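Local coordinates for sialidase B (Streptococcus pneumoniae serotype 4, PDB 4XJW), which cleaves terminal sialic acids from oligosaccharides, glycoproteins and glycolipids, acting as an intramolecular trans-sialidase of glycosyl hydrolase family 33, at residues Thr33-Phe38 / Ser183-Ser188; Arg91-Trp96 / Arg638-Leu643; Ser322-Ile327 / Thr418-Met423. The protein carries 1 engineered substitution. All blocks are in the same frame, centred on the assembly; numbering follows the deposited sequence.

Contact 1: residues Thr33-Phe38 / Ser183-Ser188; sequences TVVMKF and STIPLS
Lys37 NZ is gripped by two acceptors: it donates to Pro186 O at 2.9 Å and hydrogen-bonds Thr107 OG1 on strand 102-113. The contact belongs to the N-terminal domain, whose concanavalin-like fold is built of antiparallel sheets; strand 32-39 runs between strands 102-113 and 166-173, and residues 183-188 pass across the outside of that sheet on the way to the catalytic part. Lys37 leaves the strand extended and then turns at its last torsion (chi4 -62°), which swings the ammonium onto the proline carbonyl. The approach is bent, with a C=O...N angle of 142° and NZ tilted 29° from the carbonyl plane. The peptide O of a segment without regular structure is thereby tied to a sheet side chain. Nearby, Ser188 OG hydrogen-bonds Glu105 OE1, and that carboxylate forms a long, weak ion pair with Lys37, so charge around the ammonium is probably partly balanced. Two residues back on the strand, and one residue before the proline, the contact turns apolar. Ile185 also rests on Val109 and Ile177, and it meets Val35 tip to tip, with CD1 of Ile185 3.9 Å from CG2 of Val35.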
loop_
_atom_site.group_PDB
_atom_site.type_symbol
_atom_site.label_atom_id
_atom_site.label_comp_id
_atom_site.label_asym_id
_atom_site.label_seq_id
_atom_site.Cartn_x
_atom_site.Cartn_y
_atom_site.Cartn_z
ATOM N N THR A 33 26.421 -14.643 10.414
ATOM C CA THR A 33 25.708 -13.837 9.439
ATOM C C THR A 33 25.963 -14.440 8.078
ATOM O O THR A 33 27.106 -14.754 7.743
ATOM C CB THR A 33 26.191 -12.383 9.471
ATOM O OG1 THR A 33 25.854 -11.817 10.739
ATOM C CG2 THR A 33 25.535 -11.565 8.371
ATOM N N VAL A 34 24.896 -14.618 7.303
ATOM C CA VAL A 34 25.009 -15.093 5.928
ATOM C C VAL A 34 24.643 -13.940 4.999
ATOM O O VAL A 34 23.598 -13.315 5.168
ATOM C CB VAL A 34 24.076 -16.291 5.663
ATOM C CG1 VAL A 34 24.206 -16.738 4.213
ATOM C CG2 VAL A 34 24.391 -17.437 6.608
ATOM N N VAL A 35 25.514 -13.635 4.038
ATOM C CA VAL A 35 25.189 -12.659 3.008
ATOM C C VAL A 35 25.166 -13.363 1.665
ATOM O O VAL A 35 26.131 -14.036 1.287
ATOM C CB VAL A 35 26.196 -11.498 2.977
ATOM C CG1 VAL A 35 25.865 -10.552 1.839
ATOM C CG2 VAL A 35 26.173 -10.741 4.289
ATOM N N MET A 36 24.053 -13.236 0.954
ATOM C CA MET A 36 23.853 -13.970 -0.289
ATOM C C MET A 36 23.291 -13.052 -1.360
ATOM O O MET A 36 22.224 -12.469 -1.181
ATOM C CB MET A 36 22.872 -15.119 -0.078
ATOM C CG MET A 36 23.500 -16.486 -0.015
ATOM S SD MET A 36 22.250 -17.776 -0.157
ATOM C CE MET A 36 21.427 -17.231 -1.642
ATOM N N LYS A 37 24.012 -12.913 -2.465
ATOM C CA LYS A 37 23.474 -12.244 -3.642
ATOM C C LYS A 37 23.052 -13.314 -4.636
ATOM O O LYS A 37 23.877 -14.126 -5.074
ATOM C CB LYS A 37 24.499 -11.282 -4.240
ATOM C CG LYS A 37 24.595 -9.986 -3.444
ATOM C CD LYS A 37 25.795 -9.145 -3.830
ATOM C CE LYS A 37 25.736 -7.786 -3.135
ATOM N NZ LYS A 37 24.517 -7.002 -3.540
ATOM N N PHE A 38 21.764 -13.348 -4.970
ATOM C CA PHE A 38 21.250 -14.445 -5.784
ATOM C C PHE A 38 20.144 -14.024 -6.741
ATOM O O PHE A 38 19.439 -13.027 -6.521
ATOM C CB PHE A 38 20.752 -15.591 -4.891
ATOM C CG PHE A 38 19.428 -15.314 -4.221
ATOM C CD1 PHE A 38 19.378 -14.625 -3.016
ATOM C CD2 PHE A 38 18.238 -15.747 -4.797
ATOM C CE1 PHE A 38 18.164 -14.376 -2.399
ATOM C CE2 PHE A 38 17.027 -15.490 -4.186
ATOM C CZ PHE A 38 16.994 -14.801 -2.985
ATOM N N SER A 183 23.353 -2.097 6.858
ATOM C CA SER A 183 22.978 -1.005 5.957
ATOM C C SER A 183 24.114 -0.559 5.033
ATOM O O SER A 183 23.876 0.190 4.085
ATOM C CB SER A 183 22.419 0.191 6.734
ATOM O OG SER A 183 23.442 0.869 7.440
ATOM N N THR A 184 25.336 -1.020 5.294
ATOM C CA THR A 184 26.486 -0.671 4.456
ATOM C C THR A 184 26.729 -1.678 3.335
ATOM O O THR A 184 27.570 -1.451 2.465
ATOM C CB THR A 184 27.784 -0.572 5.282
ATOM O OG1 THR A 184 28.240 -1.889 5.626
ATOM C CG2 THR A 184 27.557 0.243 6.539
ATOM N N ILE A 185 26.009 -2.797 3.361
ATOM C CA ILE A 185 26.185 -3.803 2.323
ATOM C C ILE A 185 25.575 -3.291 1.026
ATOM O O ILE A 185 24.390 -2.952 0.981
ATOM C CB ILE A 185 25.565 -5.148 2.714
ATOM C CG1 ILE A 185 26.271 -5.710 3.951
ATOM C CG2 ILE A 185 25.637 -6.127 1.545
ATOM C CD1 ILE A 185 25.605 -6.922 4.559
ATOM N N PRO A 186 26.389 -3.216 -0.038
ATOM C CA PRO A 186 25.878 -2.647 -1.288
ATOM C C PRO A 186 24.735 -3.478 -1.876
ATOM O O PRO A 186 24.784 -4.709 -1.852
ATOM C CB PRO A 186 27.104 -2.628 -2.211
ATOM C CG PRO A 186 28.140 -3.487 -1.553
ATOM C CD PRO A 186 27.829 -3.533 -0.094
ATOM N N LEU A 187 23.706 -2.787 -2.357
ATOM C CA LEU A 187 22.518 -3.425 -2.905
ATOM C C LEU A 187 22.481 -3.317 -4.424
ATOM O O LEU A 187 23.201 -2.511 -5.018
ATOM C CB LEU A 187 21.259 -2.784 -2.315
ATOM C CG LEU A 187 21.145 -2.804 -0.789
ATOM C CD1 LEU A 187 19.992 -1.960 -0.318
ATOM C CD2 LEU A 187 20.966 -4.237 -0.282
ATOM N N SER A 188 21.622 -4.116 -5.046
ATOM C CA SER A 188 21.424 -4.056 -6.491
ATOM C C SER A 188 19.931 -4.010 -6.760
ATOM O O SER A 188 19.421 -4.754 -7.601
ATOM C CB SER A 188 22.038 -5.285 -7.164
ATOM O OG SER A 188 23.405 -5.434 -6.811
#

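Contact 2: residues Arg91-Trp96 / Arg638-Leu643; sequences RPASLW and RNELHL
Leu643 and Pro92 bury the most surface here, and Arg91 lies beside them. The leucine fork straddles the start of segment 91-96: CD2 presses on the aliphatic part of Arg91, 3.5 Å from its CG, while CD1 reaches CB of Ala93 at 4.0 Å. Leu643 CB also lies over one face of the Arg91 guanidinium, 4.2 Å above its plane. That group is held by its own segment. A bend at chi3 (82°) folds the arginine back, so that NE donates to Pro92 O at 3.0 Å and NH2 to Ala93 O at 2.9 Å, both acceptors close to the guanidinium plane; NH1 donates to Ser644 O. Three carbonyls thus fix the rotation of the group and probably offset part of its charge. The Pro92 ring packs on the loop at Asn639 and Glu640, its CG 3.5 Å from Asn639 O and its CB 3.6 Å from Glu640 CG. One carboxylate oxygen, Glu640 OE1, accepts from Asp634 N; the other, OE2, accepts a hydrogen bond from a water that in turn accepts from Ala93 N, a polar bridge at the margin of the apolar patch. The contact joins the N-terminal domain to the catalytic domain: one side is the loop between strands 85-91 and 98-99, the other the loop between strands 626-631 and 647-652.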
loop_
_atom_site.group_PDB
_atom_site.type_symbol
_atom_site.label_atom_id
_atom_site.label_comp_id
_atom_site.label_asym_id
_atom_site.label_seq_id
_atom_site.Cartn_x
_atom_site.Cartn_y
_atom_site.Cartn_z
ATOM N N ARG A 91 8.525 -14.677 5.676
ATOM C CA ARG A 91 7.575 -13.654 5.302
ATOM C C ARG A 91 7.282 -13.725 3.812
ATOM O O ARG A 91 8.202 -13.810 2.996
ATOM C CB ARG A 91 8.072 -12.252 5.639
ATOM C CG ARG A 91 6.924 -11.252 5.665
ATOM C CD ARG A 91 7.437 -9.823 5.506
ATOM N NE ARG A 91 7.673 -9.474 4.108
ATOM C CZ ARG A 91 8.028 -8.260 3.703
ATOM N NH1 ARG A 91 8.188 -7.292 4.601
ATOM N NH2 ARG A 91 8.220 -8.025 2.404
ATOM N N PRO A 92 5.997 -13.666 3.447
ATOM C CA PRO A 92 5.624 -13.589 2.030
ATOM C C PRO A 92 6.191 -12.340 1.346
ATOM O O PRO A 92 6.638 -11.405 2.034
ATOM C CB PRO A 92 4.097 -13.491 2.087
ATOM C CG PRO A 92 3.748 -14.275 3.336
ATOM C CD PRO A 92 4.821 -13.877 4.314
ATOM N N ALA A 93 6.165 -12.350 0.010
ATOM C CA ALA A 93 6.436 -11.170 -0.821
ATOM C C ALA A 93 7.712 -10.452 -0.412
ATOM O O ALA A 93 7.692 -9.251 -0.160
ATOM C CB ALA A 93 5.243 -10.206 -0.790
ATOM N N SER A 94 8.815 -11.185 -0.344
ATOM C CA SER A 94 10.094 -10.599 0.067
ATOM C C SER A 94 11.115 -10.406 -1.062
ATOM O O SER A 94 12.153 -9.777 -0.844
ATOM C CB SER A 94 10.705 -11.431 1.198
ATOM O OG SER A 94 9.899 -11.371 2.358
ATOM N N LEU A 95 10.833 -10.943 -2.252
ATOM C CA LEU A 95 11.845 -11.052 -3.312
ATOM C C LEU A 95 11.450 -10.366 -4.611
ATOM O O LEU A 95 10.274 -10.148 -4.885
ATOM C CB LEU A 95 12.086 -12.532 -3.651
ATOM C CG LEU A 95 12.657 -13.413 -2.551
ATOM C CD1 LEU A 95 12.712 -14.869 -3.006
ATOM C CD2 LEU A 95 14.036 -12.951 -2.163
ATOM N N TRP A 96 12.456 -10.041 -5.418
ATOM C CA TRP A 96 12.246 -9.677 -6.812
ATOM C C TRP A 96 12.692 -10.816 -7.714
ATOM O O TRP A 96 13.565 -11.613 -7.339
ATOM C CB TRP A 96 13.047 -8.420 -7.141
ATOM C CG TRP A 96 12.264 -7.158 -6.908
ATOM C CD1 TRP A 96 12.065 -6.523 -5.708
ATOM C CD2 TRP A 96 11.559 -6.387 -7.894
ATOM N NE1 TRP A 96 11.283 -5.395 -5.898
ATOM C CE2 TRP A 96 10.958 -5.295 -7.229
ATOM C CE3 TRP A 96 11.362 -6.524 -9.274
ATOM C CZ2 TRP A 96 10.179 -4.343 -7.900
ATOM C CZ3 TRP A 96 10.602 -5.573 -9.939
ATOM C CH2 TRP A 96 10.018 -4.498 -9.250
ATOM N N ARG A 638 -5.281 -13.463 2.508
ATOM C CA ARG A 638 -5.252 -13.446 3.975
ATOM C C ARG A 638 -3.956 -14.032 4.539
ATOM O O ARG A 638 -3.776 -14.085 5.757
ATOM C CB ARG A 638 -6.475 -14.192 4.551
ATOM C CG ARG A 638 -7.816 -13.518 4.289
ATOM C CD ARG A 638 -7.801 -11.986 4.321
ATOM N NE ARG A 638 -7.977 -11.411 5.660
ATOM C CZ ARG A 638 -8.238 -10.122 5.901
ATOM N NH1 ARG A 638 -8.352 -9.263 4.897
ATOM N NH2 ARG A 638 -8.383 -9.684 7.148
ATOM N N ASN A 639 -3.052 -14.466 3.660
ATOM C CA ASN A 639 -1.720 -14.904 4.073
ATOM C C ASN A 639 -0.674 -13.800 3.989
ATOM O O ASN A 639 0.456 -13.992 4.432
ATOM C CB ASN A 639 -1.245 -16.093 3.238
ATOM C CG ASN A 639 -0.108 -16.860 3.913
ATOM O OD1 ASN A 639 -0.274 -17.375 5.022
ATOM N ND2 ASN A 639 1.042 -16.948 3.248
ATOM N N GLU A 640 -1.036 -12.663 3.402
ATOM C CA GLU A 640 -0.046 -11.603 3.168
ATOM C C GLU A 640 -0.419 -10.272 3.817
ATOM O O GLU A 640 0.007 -9.221 3.356
ATOM C CB GLU A 640 0.239 -11.460 1.660
ATOM C CG GLU A 640 0.685 -12.780 1.019
ATOM C CD GLU A 640 1.389 -12.652 -0.315
ATOM O OE1 GLU A 640 1.552 -11.506 -0.825
ATOM O OE2 GLU A 640 1.798 -13.710 -0.851
ATOM N N LEU A 641 -1.229 -10.332 4.875
ATOM C CA LEU A 641 -1.580 -9.155 5.669
ATOM C C LEU A 641 -0.355 -8.651 6.408
ATOM O O LEU A 641 0.549 -9.424 6.736
ATOM C CB LEU A 641 -2.638 -9.517 6.711
ATOM C CG LEU A 641 -3.927 -10.104 6.145
ATOM C CD1 LEU A 641 -4.791 -10.555 7.296
ATOM C CD2 LEU A 641 -4.654 -9.059 5.334
ATOM N N HIS A 642 -0.309 -7.342 6.645
ATOM C CA HIS A 642 0.636 -6.758 7.604
ATOM C C HIS A 642 2.103 -6.957 7.223
ATOM O O HIS A 642 2.922 -7.400 8.050
ATOM C CB HIS A 642 0.376 -7.292 9.025
ATOM C CG HIS A 642 -1.082 -7.376 9.374
ATOM N ND1 HIS A 642 -1.996 -6.419 8.983
ATOM C CD2 HIS A 642 -1.785 -8.337 10.018
ATOM C CE1 HIS A 642 -3.202 -6.779 9.397
ATOM N NE2 HIS A 642 -3.101 -7.929 10.042
ATOM N N LEU A 643 2.427 -6.614 5.978
ATOM C CA LEU A 643 3.802 -6.656 5.492
ATOM C C LEU A 643 4.324 -5.244 5.403
ATOM O O LEU A 643 3.612 -4.358 4.920
ATOM C CB LEU A 643 3.885 -7.299 4.106
ATOM C CG LEU A 643 3.225 -8.669 3.923
ATOM C CD1 LEU A 643 3.289 -9.114 2.469
ATOM C CD2 LEU A 643 3.845 -9.712 4.830
HETATM O O HOH W 1 4.566 -14.167 -1.435
#

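Contact 3: residues Ser322-Ile327 / Thr418-Met423; sequences SGFKEI and TNYIAM
Tyr420 reaches from its strand across to the turn at Ser322-Phe324, and its side chain buries more than any other in the contact. CB is directed neither at the turn nor away from it; with CG anti to the carbonyl carbon (chi1 -55°), the ring is carried over to the turn. Along one side of the ring CD2 comes first, 3.8 Å from Phe324 CE1, which lies at the tyrosine's edge and near its plane. The two rings meet obliquely, centroids 5.9 Å apart and planes at 77°. Next, CE2 lies 3.5 Å from Ser322 O. At the tip, OH sits 3.7 Å from Gly323 CA and hydrogen-bonds Thr416 O; a water that donates to Gly323 O also gives it a weak bond. Gly323, at a positive phi (90°), brings its CA up to this hydroxyl. Beside the ring, the methyl of Thr418 packs against Ser322 O. The turn is an ST turn, with Phe324 N donating to Ser322 OG at 3.0 Å. It leads into strand 324-327 of the sheet that contains 330-337, whereas strand 420-426 pairs with 301-308 in the BNR-repeat region. No direct hydrogen bond crosses; a second water donates to both Ser322 O and Asn419 O, so water bridges the two carbonyls, while the direct contacts are van der Waals, carbon on carbon and carbon on oxygen.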
loop_
_atom_site.group_PDB
_atom_site.type_symbol
_atom_site.label_atom_id
_atom_site.label_comp_id
_atom_site.label_asym_id
_atom_site.label_seq_id
_atom_site.Cartn_x
_atom_site.Cartn_y
_atom_site.Cartn_z
ATOM N N SER A 322 -26.572 10.549 4.950
ATOM C CA SER A 322 -25.464 11.332 4.399
ATOM C C SER A 322 -24.671 12.030 5.490
ATOM O O SER A 322 -23.519 12.425 5.283
ATOM C CB SER A 322 -25.998 12.390 3.435
ATOM O OG SER A 322 -26.644 13.433 4.145
ATOM N N GLY A 323 -25.301 12.205 6.647
ATOM C CA GLY A 323 -24.690 12.952 7.731
ATOM C C GLY A 323 -25.017 14.433 7.698
ATOM O O GLY A 323 -24.570 15.185 8.561
ATOM N N PHE A 324 -25.784 14.858 6.695
ATOM C CA PHE A 324 -26.124 16.269 6.544
ATOM C C PHE A 324 -27.628 16.487 6.482
ATOM O O PHE A 324 -28.357 15.660 5.942
ATOM C CB PHE A 324 -25.538 16.843 5.256
ATOM C CG PHE A 324 -24.048 16.768 5.171
ATOM C CD1 PHE A 324 -23.434 15.636 4.665
ATOM C CD2 PHE A 324 -23.263 17.840 5.574
ATOM C CE1 PHE A 324 -22.058 15.562 4.572
ATOM C CE2 PHE A 324 -21.886 17.772 5.491
ATOM C CZ PHE A 324 -21.285 16.637 4.984
ATOM N N LYS A 325 -28.075 17.615 7.016
ATOM C CA LYS A 325 -29.456 18.043 6.825
ATOM C C LYS A 325 -29.519 19.064 5.695
ATOM O O LYS A 325 -28.806 20.071 5.716
ATOM C CB LYS A 325 -30.018 18.653 8.109
ATOM C CG LYS A 325 -31.544 18.700 8.150
ATOM C CD LYS A 325 -32.039 19.236 9.485
ATOM C CE LYS A 325 -33.438 18.723 9.815
ATOM N NZ LYS A 325 -33.785 18.992 11.241
ATOM N N GLU A 326 -30.352 18.798 4.697
ATOM C CA GLU A 326 -30.564 19.763 3.629
ATOM C C GLU A 326 -31.670 20.723 4.032
ATOM O O GLU A 326 -32.764 20.300 4.405
ATOM C CB GLU A 326 -30.919 19.066 2.315
ATOM C CG GLU A 326 -31.243 20.027 1.179
ATOM C CD GLU A 326 -31.235 19.354 -0.180
ATOM O OE1 GLU A 326 -31.001 18.126 -0.241
ATOM O OE2 GLU A 326 -31.461 20.059 -1.188
ATOM N N ILE A 327 -31.369 22.017 3.981
ATOM C CA ILE A 327 -32.358 23.052 4.255
ATOM C C ILE A 327 -32.275 24.112 3.169
ATOM O O ILE A 327 -31.328 24.901 3.136
ATOM C CB ILE A 327 -32.129 23.719 5.621
ATOM C CG1 ILE A 327 -32.164 22.679 6.743
ATOM C CG2 ILE A 327 -33.173 24.795 5.861
ATOM C CD1 ILE A 327 -31.526 23.144 8.039
ATOM N N THR A 418 -21.035 7.407 9.399
ATOM C CA THR A 418 -21.088 7.015 8.000
ATOM C C THR A 418 -19.822 7.529 7.342
ATOM O O THR A 418 -19.020 8.181 8.002
ATOM C CB THR A 418 -22.345 7.590 7.302
ATOM O OG1 THR A 418 -22.510 6.988 6.009
ATOM C CG2 THR A 418 -22.252 9.109 7.169
ATOM N N ASN A 419 -19.633 7.242 6.058
ATOM C CA ASN A 419 -18.427 7.710 5.358
ATOM C C ASN A 419 -18.642 9.045 4.653
ATOM O O ASN A 419 -19.733 9.327 4.135
ATOM C CB ASN A 419 -17.959 6.665 4.349
ATOM C CG ASN A 419 -19.039 6.312 3.357
ATOM O OD1 ASN A 419 -20.038 5.688 3.723
ATOM N ND2 ASN A 419 -18.857 6.712 2.096
ATOM N N TYR A 420 -17.585 9.860 4.627
ATOM C CA TYR A 420 -17.621 11.175 3.997
ATOM C C TYR A 420 -16.467 11.315 3.008
ATOM O O TYR A 420 -15.558 10.486 2.994
ATOM C CB TYR A 420 -17.500 12.289 5.043
ATOM C CG TYR A 420 -18.530 12.237 6.150
ATOM C CD1 TYR A 420 -18.393 11.353 7.220
ATOM C CD2 TYR A 420 -19.634 13.083 6.132
ATOM C CE1 TYR A 420 -19.332 11.312 8.234
ATOM C CE2 TYR A 420 -20.576 13.046 7.141
ATOM C CZ TYR A 420 -20.421 12.159 8.182
ATOM O OH TYR A 420 -21.365 12.125 9.185
ATOM N N ILE A 421 -16.504 12.367 2.196
ATOM C CA ILE A 421 -15.351 12.741 1.375
ATOM C C ILE A 421 -14.891 14.114 1.823
ATOM O O ILE A 421 -15.715 15.007 2.016
ATOM C CB ILE A 421 -15.687 12.789 -0.130
ATOM C CG1 ILE A 421 -16.112 11.411 -0.627
ATOM C CG2 ILE A 421 -14.480 13.268 -0.952
ATOM C CD1 ILE A 421 -16.469 11.367 -2.117
ATOM N N ALA A 422 -13.583 14.279 2.005
ATOM C CA ALA A 422 -13.040 15.594 2.338
ATOM C C ALA A 422 -12.012 15.996 1.313
ATOM O O ALA A 422 -11.483 15.143 0.607
ATOM C CB ALA A 422 -12.430 15.595 3.708
ATOM N N MET A 423 -11.710 17.291 1.275
ATOM C CA MET A 423 -10.696 17.820 0.373
ATOM C C MET A 423 -9.724 18.694 1.150
ATOM O O MET A 423 -10.108 19.332 2.132
ATOM C CB MET A 423 -11.352 18.614 -0.757
ATOM C CG MET A 423 -11.925 19.938 -0.353
ATOM S SD MET A 423 -12.374 20.942 -1.783
ATOM C CE MET A 423 -11.183 20.475 -2.974
HETATM O O HOH W 2 -21.615 11.669 3.478
HETATM O O HOH W 3 -23.456 14.109 10.870
#

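Contacts 1 and 2 meet directly: their centres are 20 Å apart, and Phe38 CZ packs on Leu95 CD2 at 3.6 Å. Contact 1 lies within the N-terminal domain, while contact 2 carries that domain onto the catalytic one, so the shared packing continues from the lectin-like sheet toward the interface. Contact 3 stands apart, its centre 52 Å from that of contact 1, on the opposite side of the chain's centre, and 37 Å from that of contact 2. Of the three, contact 2 comes near the substrate site: the side chain of Glu640 is about 8 Å from that of Arg581, and Leu643 about 9 Å from Arg207, both substrate-binding by similarity.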